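Protein phosphatase Slingshot homolog 2 (Homo sapiens, PDB 2NT2) dephosphorylates and activates the actin-depolymerizing factor cofilin, and so regulates actin filament dynamics. Local coordinates at residues V11-E16 with R94-V99; L34-E39 with C84-K89. The protein carries 1 engineered substitution. All coordinates share one frame; numbering follows the deposited sequence.

Overall arrangement
Both interactions belong to the catalytic domain and converge on one bound sulfate. Interaction 1 sets strand 11-14 against the start of helix 94-107. Interaction 2 pairs strands 30-35 and 83-87 and runs into the loop holding S88, the engineered replacement for the phosphocysteine nucleophile. Their centres are about 7 Å apart. Strand 83-87 belongs to interaction 2 and is also the sheet neighbour of strand 11-14, with a probable hydrogen bond from F12 N to C84 O (2.6 Å). The chain leaves strand 83-87, wraps round the sulfate and enters helix 94-107 at R94. There R94 CD packs 3.2 Å from V36 O, and the side chains of S95 and S88 come within about 3 Å.

Interaction 1: residues V11-E16 with R94-V99; sequences VFLGSE and RSASTV. With SO4 (sulfate ion), chain D.
Sulfate O3 is gripped twice by R94, from backbone N at the start of helix 94-107 and from NE. The bond from R94 NE to sulfate O3 is short, 2.6 Å, and nearly straight at 177°. R94 NH2 reaches sulfate O1 at 3.2 Å, so the guanidinium meets the sulfate along its edge. A bend at chi3 (-76°) curls the chain around O3. NH2 also forms a salt bridge with E39. A leucine in place of R94 would probably leave the sulfate without this cationic partner and E39 without its mate.

Towards strand 11-14 the contact is apolar. L13 carries it. L13 CD1 sits tightly on S95 CB at 3.4 Å and touches V99 CG2 at 3.5 Å. L13 CD2 rests on A96 CB at 4.0 Å. V11 CG1 adds a looser touch to V99 CG2. S95 OG is hydrogen-bonded to OG of the engineered S88. T98 OG1 donates to R94 O at 2.9 Å, within the helix.

The strand runs roughly antiparallel to the helix axis (153°). I7 of strand 5-8 and V86 of strand 83-87 also pack on V99, while W67 of helix 67-79 touches S97 and T98.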
loop_
_atom_site.group_PDB
_atom_site.type_symbol
_atom_site.label_atom_id
_atom_site.label_comp_id
_atom_site.label_asym_id
_atom_site.label_seq_id
_atom_site.Cartn_x
_atom_site.Cartn_y
_atom_site.Cartn_z
ATOM N N VAL A 11 9.222 1.735 0.129
ATOM C CA VAL A 11 7.868 1.242 -0.146
ATOM C C VAL A 11 7.835 0.314 -1.353
ATOM O O VAL A 11 8.269 0.686 -2.446
ATOM C CB VAL A 11 6.858 2.377 -0.396
ATOM C CG1 VAL A 11 5.478 1.824 -0.737
ATOM C CG2 VAL A 11 6.772 3.310 0.802
ATOM N N PHE A 12 7.279 -0.879 -1.158
ATOM C CA PHE A 12 7.017 -1.784 -2.275
ATOM C C PHE A 12 5.514 -2.021 -2.406
ATOM O O PHE A 12 4.818 -2.070 -1.392
ATOM C CB PHE A 12 7.740 -3.122 -2.103
ATOM C CG PHE A 12 9.204 -3.080 -2.522
ATOM C CD1 PHE A 12 10.183 -2.687 -1.626
ATOM C CD2 PHE A 12 9.575 -3.432 -3.810
ATOM C CE1 PHE A 12 11.512 -2.643 -2.006
ATOM C CE2 PHE A 12 10.899 -3.387 -4.200
ATOM C CZ PHE A 12 11.872 -2.991 -3.299
ATOM N N LEU A 13 5.068 -2.187 -3.638
ATOM C CA LEU A 13 3.679 -2.528 -3.945
ATOM C C LEU A 13 3.599 -3.906 -4.591
ATOM O O LEU A 13 4.270 -4.156 -5.601
ATOM C CB LEU A 13 3.094 -1.445 -4.858
ATOM C CG LEU A 13 1.622 -1.615 -5.245
ATOM C CD1 LEU A 13 0.757 -1.556 -3.998
ATOM C CD2 LEU A 13 1.206 -0.563 -6.264
ATOM N N GLY A 14 2.809 -4.833 -4.044
ATOM C CA GLY A 14 2.830 -6.196 -4.560
ATOM C C GLY A 14 1.599 -7.024 -4.280
ATOM O O GLY A 14 0.539 -6.534 -3.895
ATOM N N SER A 15 1.724 -8.339 -4.472
ATOM C CA SER A 15 0.623 -9.274 -4.315
ATOM C C SER A 15 0.851 -10.234 -3.153
ATOM O O SER A 15 1.873 -10.186 -2.470
ATOM C CB SER A 15 0.419 -10.078 -5.608
ATOM O OG SER A 15 1.580 -10.838 -5.915
ATOM N N GLU A 16 -0.119 -11.132 -2.954
ATOM C CA GLU A 16 0.010 -12.144 -1.913
ATOM C C GLU A 16 1.148 -13.106 -2.223
ATOM O O GLU A 16 1.800 -13.616 -1.312
ATOM C CB GLU A 16 -1.296 -12.921 -1.730
ATOM C CG GLU A 16 -1.757 -13.689 -2.957
ATOM C CD GLU A 16 -2.690 -14.829 -2.592
ATOM O OE1 GLU A 16 -3.729 -14.994 -3.260
ATOM O OE2 GLU A 16 -2.383 -15.560 -1.628
ATOM N N ARG A 94 -6.687 -2.610 -3.612
ATOM C CA ARG A 94 -6.547 -2.224 -2.206
ATOM C C ARG A 94 -5.144 -1.713 -1.899
ATOM O O ARG A 94 -4.962 -0.691 -1.231
ATOM C CB ARG A 94 -6.877 -3.405 -1.295
ATOM C CG ARG A 94 -8.356 -3.769 -1.238
ATOM C CD ARG A 94 -8.546 -5.078 -0.481
ATOM N NE ARG A 94 -8.159 -6.234 -1.287
ATOM C CZ ARG A 94 -8.237 -7.492 -0.878
ATOM N NH1 ARG A 94 -8.684 -7.786 0.333
ATOM N NH2 ARG A 94 -7.856 -8.459 -1.705
ATOM N N SER A 95 -4.131 -2.439 -2.365
ATOM C CA SER A 95 -2.747 -2.061 -2.121
ATOM C C SER A 95 -2.365 -0.815 -2.919
ATOM O O SER A 95 -1.756 0.093 -2.356
ATOM C CB SER A 95 -1.801 -3.213 -2.444
ATOM O OG SER A 95 -2.082 -3.808 -3.694
ATOM N N ALA A 96 -2.729 -0.794 -4.204
ATOM C CA ALA A 96 -2.353 0.322 -5.070
ATOM C C ALA A 96 -2.917 1.641 -4.545
ATOM O O ALA A 96 -2.182 2.618 -4.422
ATOM C CB ALA A 96 -2.779 0.098 -6.508
ATOM N N SER A 97 -4.208 1.637 -4.225
ATOM C CA SER A 97 -4.891 2.810 -3.714
ATOM C C SER A 97 -4.210 3.345 -2.459
ATOM O O SER A 97 -3.961 4.543 -2.337
ATOM C CB SER A 97 -6.353 2.484 -3.386
ATOM O OG SER A 97 -6.930 1.675 -4.392
ATOM N N THR A 98 -3.920 2.440 -1.530
ATOM C CA THR A 98 -3.248 2.810 -0.290
ATOM C C THR A 98 -1.918 3.500 -0.571
ATOM O O THR A 98 -1.607 4.540 0.001
ATOM C CB THR A 98 -2.990 1.574 0.594
ATOM O OG1 THR A 98 -4.242 0.994 0.968
ATOM C CG2 THR A 98 -2.287 1.985 1.878
ATOM N N VAL A 99 -1.150 2.913 -1.486
ATOM C CA VAL A 99 0.143 3.490 -1.851
ATOM C C VAL A 99 -0.030 4.870 -2.470
ATOM O O VAL A 99 0.727 5.799 -2.192
ATOM C CB VAL A 99 0.920 2.582 -2.820
ATOM C CG1 VAL A 99 2.075 3.353 -3.436
ATOM C CG2 VAL A 99 1.428 1.334 -2.117
HETATM S S SO4 D . -6.555 -6.450 -4.756
HETATM O O1 SO4 D . -6.154 -7.776 -4.310
HETATM O O2 SO4 D . -7.491 -6.532 -5.876
HETATM O O3 SO4 D . -7.211 -5.738 -3.655
HETATM O O4 SO4 D . -5.364 -5.705 -5.176
#

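Interaction 2: residues L34-E39 with C84-K89; sequences LNVTRE and CLVHSK. Engineered in segment 84-89: S88 (natural residue Cys). With SO4 (sulfate ion), chain D.
L34 and V86, and then N35 and H87, pair as parallel strands. Three backbone hydrogen bonds join them. L34 N donates to L85 O, H87 N to L34 O, and V36 N to H87 O, each at 2.9 Å. The first is the most bent, at 142°. The last continues the pairing past the end of strand 30-35, where V36 centres an inverse gamma turn.

Apolar packing lies on the L34 and V86 face. L34 and V86 stand side by side, with CD2 of L34 4.0 Å from CG1 of V86. V86 CG1 also meets V36 CG2 at 3.8 Å. C84 SG touches L34 CB. Further on, T37 CG2 lies against S88 CA at 3.5 Å, while T37 OG1 is hydrogen-bonded to I40 N.

On the other face, H87 lays its ring over N35. This is a CH-pi contact, with N35 CA 4.2 Å from the centroid of the H87 ring. The N35 amide is tilted 36° from the ring plane. H87 ND1 donates close to its ring plane to S88 O at 3.2 Å, which helps fix the ring's rotation.

Polar contacts surround the sulfate. The engineered S88 puts OG between backbone N and carbonyl carbon (chi1 49°), facing sulfate O4. That approach is very short and its details are doubtful. K89 N gives a weak bond to O1. M90, V92 and S93 add backbone N-H donors.

S88 and R94 mark the ends of the CX5R P-loop of protein-tyrosine phosphatases, with cysteine natural at the first. The sulfate, probably from the crystallisation liquor, sits where a substrate phosphate would be expected to bind. The bonds of H87 probably help hold the strand end from which this anion-binding loop departs.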
loop_
_atom_site.group_PDB
_atom_site.type_symbol
_atom_site.label_atom_id
_atom_site.label_comp_id
_atom_site.label_asym_id
_atom_site.label_seq_id
_atom_site.Cartn_x
_atom_site.Cartn_y
_atom_site.Cartn_z
ATOM N N LEU A 34 2.663 -4.314 5.164
ATOM C CA LEU A 34 1.310 -3.789 5.177
ATOM C C LEU A 34 0.407 -4.664 4.299
ATOM O O LEU A 34 0.435 -4.615 3.071
ATOM C CB LEU A 34 1.285 -2.341 4.708
ATOM C CG LEU A 34 -0.046 -1.597 4.826
ATOM C CD1 LEU A 34 -0.690 -1.844 6.180
ATOM C CD2 LEU A 34 0.165 -0.107 4.584
ATOM N N ASN A 35 -0.358 -5.493 4.991
ATOM C CA ASN A 35 -1.289 -6.434 4.397
ATOM C C ASN A 35 -2.700 -5.850 4.380
ATOM O O ASN A 35 -3.399 -5.897 5.389
ATOM C CB ASN A 35 -1.251 -7.735 5.202
ATOM C CG ASN A 35 -2.090 -8.832 4.589
ATOM O OD1 ASN A 35 -2.921 -8.564 3.724
ATOM N ND2 ASN A 35 -1.856 -10.057 5.049
ATOM N N VAL A 36 -3.088 -5.296 3.242
ATOM C CA VAL A 36 -4.356 -4.612 3.050
ATOM C C VAL A 36 -5.450 -5.571 2.598
ATOM O O VAL A 36 -6.102 -5.365 1.569
ATOM C CB VAL A 36 -4.220 -3.481 2.006
ATOM C CG1 VAL A 36 -5.386 -2.508 2.126
ATOM C CG2 VAL A 36 -2.904 -2.745 2.185
ATOM N N THR A 37 -5.625 -6.664 3.337
ATOM C CA THR A 37 -6.626 -7.664 3.016
ATOM C C THR A 37 -7.301 -8.181 4.290
ATOM O O THR A 37 -6.740 -8.062 5.378
ATOM C CB THR A 37 -6.078 -8.893 2.268
ATOM O OG1 THR A 37 -5.596 -9.858 3.220
ATOM C CG2 THR A 37 -4.922 -8.566 1.342
ATOM N N ARG A 38 -8.468 -8.776 4.101
ATOM C CA ARG A 38 -9.139 -9.544 5.138
ATOM C C ARG A 38 -8.822 -11.036 4.992
ATOM O O ARG A 38 -8.692 -11.732 6.000
ATOM C CB ARG A 38 -10.656 -9.347 5.076
ATOM C CG ARG A 38 -11.414 -10.262 6.035
ATOM C CD ARG A 38 -11.829 -9.521 7.295
ATOM N NE ARG A 38 -11.251 -10.113 8.497
ATOM C CZ ARG A 38 -11.140 -9.523 9.673
ATOM N NH1 ARG A 38 -11.572 -8.283 9.854
ATOM N NH2 ARG A 38 -10.587 -10.175 10.687
ATOM N N GLU A 39 -8.711 -11.485 3.752
ATOM C CA GLU A 39 -8.653 -12.886 3.376
ATOM C C GLU A 39 -7.258 -13.460 3.194
ATOM O O GLU A 39 -7.052 -14.672 3.093
ATOM C CB GLU A 39 -9.457 -13.060 2.072
ATOM C CG GLU A 39 -8.731 -12.605 0.819
ATOM C CD GLU A 39 -8.951 -11.148 0.475
ATOM O OE1 GLU A 39 -8.851 -10.787 -0.720
ATOM O OE2 GLU A 39 -9.221 -10.329 1.378
ATOM N N CYS A 84 9.050 -1.356 3.381
ATOM C CA CYS A 84 7.702 -1.863 3.624
ATOM C C CYS A 84 7.090 -2.413 2.343
ATOM O O CYS A 84 7.168 -1.780 1.291
ATOM C CB CYS A 84 6.833 -0.749 4.208
ATOM S SG CYS A 84 5.130 -1.192 4.613
ATOM N N LEU A 85 6.496 -3.599 2.436
ATOM C CA LEU A 85 5.718 -4.146 1.335
ATOM C C LEU A 85 4.235 -3.837 1.524
ATOM O O LEU A 85 3.575 -4.321 2.444
ATOM C CB LEU A 85 5.929 -5.656 1.199
ATOM C CG LEU A 85 4.927 -6.394 0.300
ATOM C CD1 LEU A 85 5.106 -5.977 -1.150
ATOM C CD2 LEU A 85 5.068 -7.900 0.456
ATOM N N VAL A 86 3.679 -3.019 0.630
ATOM C CA VAL A 86 2.224 -2.877 0.646
ATOM C C VAL A 86 1.623 -3.874 -0.346
ATOM O O VAL A 86 1.908 -3.793 -1.538
ATOM C CB VAL A 86 1.731 -1.467 0.311
ATOM C CG1 VAL A 86 0.283 -1.332 0.784
ATOM C CG2 VAL A 86 2.610 -0.410 0.953
ATOM N N HIS A 87 0.828 -4.810 0.167
ATOM C CA HIS A 87 0.264 -5.844 -0.700
ATOM C C HIS A 87 -1.209 -6.099 -0.396
ATOM O O HIS A 87 -1.715 -5.804 0.683
ATOM C CB HIS A 87 1.069 -7.133 -0.618
ATOM C CG HIS A 87 0.846 -7.990 0.583
ATOM N ND1 HIS A 87 -0.049 -9.037 0.586
ATOM C CD2 HIS A 87 1.394 -7.980 1.820
ATOM C CE1 HIS A 87 -0.044 -9.630 1.768
ATOM N NE2 HIS A 87 0.824 -9.005 2.540
ATOM N N SER A 88 -1.877 -6.624 -1.416
ATOM C CA SER A 88 -3.244 -7.113 -1.336
ATOM C C SER A 88 -3.276 -8.557 -1.831
ATOM O O SER A 88 -2.301 -9.291 -1.648
ATOM C CB SER A 88 -4.185 -6.222 -2.145
ATOM O OG SER A 88 -3.679 -5.987 -3.448
ATOM N N LYS A 89 -4.359 -8.958 -2.481
ATOM C CA LYS A 89 -4.329 -10.240 -3.195
ATOM C C LYS A 89 -3.650 -10.070 -4.554
ATOM O O LYS A 89 -2.729 -10.808 -4.884
ATOM C CB LYS A 89 -5.730 -10.813 -3.355
ATOM C CG LYS A 89 -5.883 -11.824 -4.480
ATOM C CD LYS A 89 -6.777 -12.984 -4.093
ATOM C CE LYS A 89 -6.732 -14.081 -5.145
ATOM N NZ LYS A 89 -6.902 -15.433 -4.547
HETATM S S SO4 D . -6.555 -6.450 -4.756
HETATM O O1 SO4 D . -6.154 -7.776 -4.310
HETATM O O2 SO4 D . -7.491 -6.532 -5.876
HETATM O O3 SO4 D . -7.211 -5.738 -3.655
HETATM O O4 SO4 D . -5.364 -5.705 -5.176
#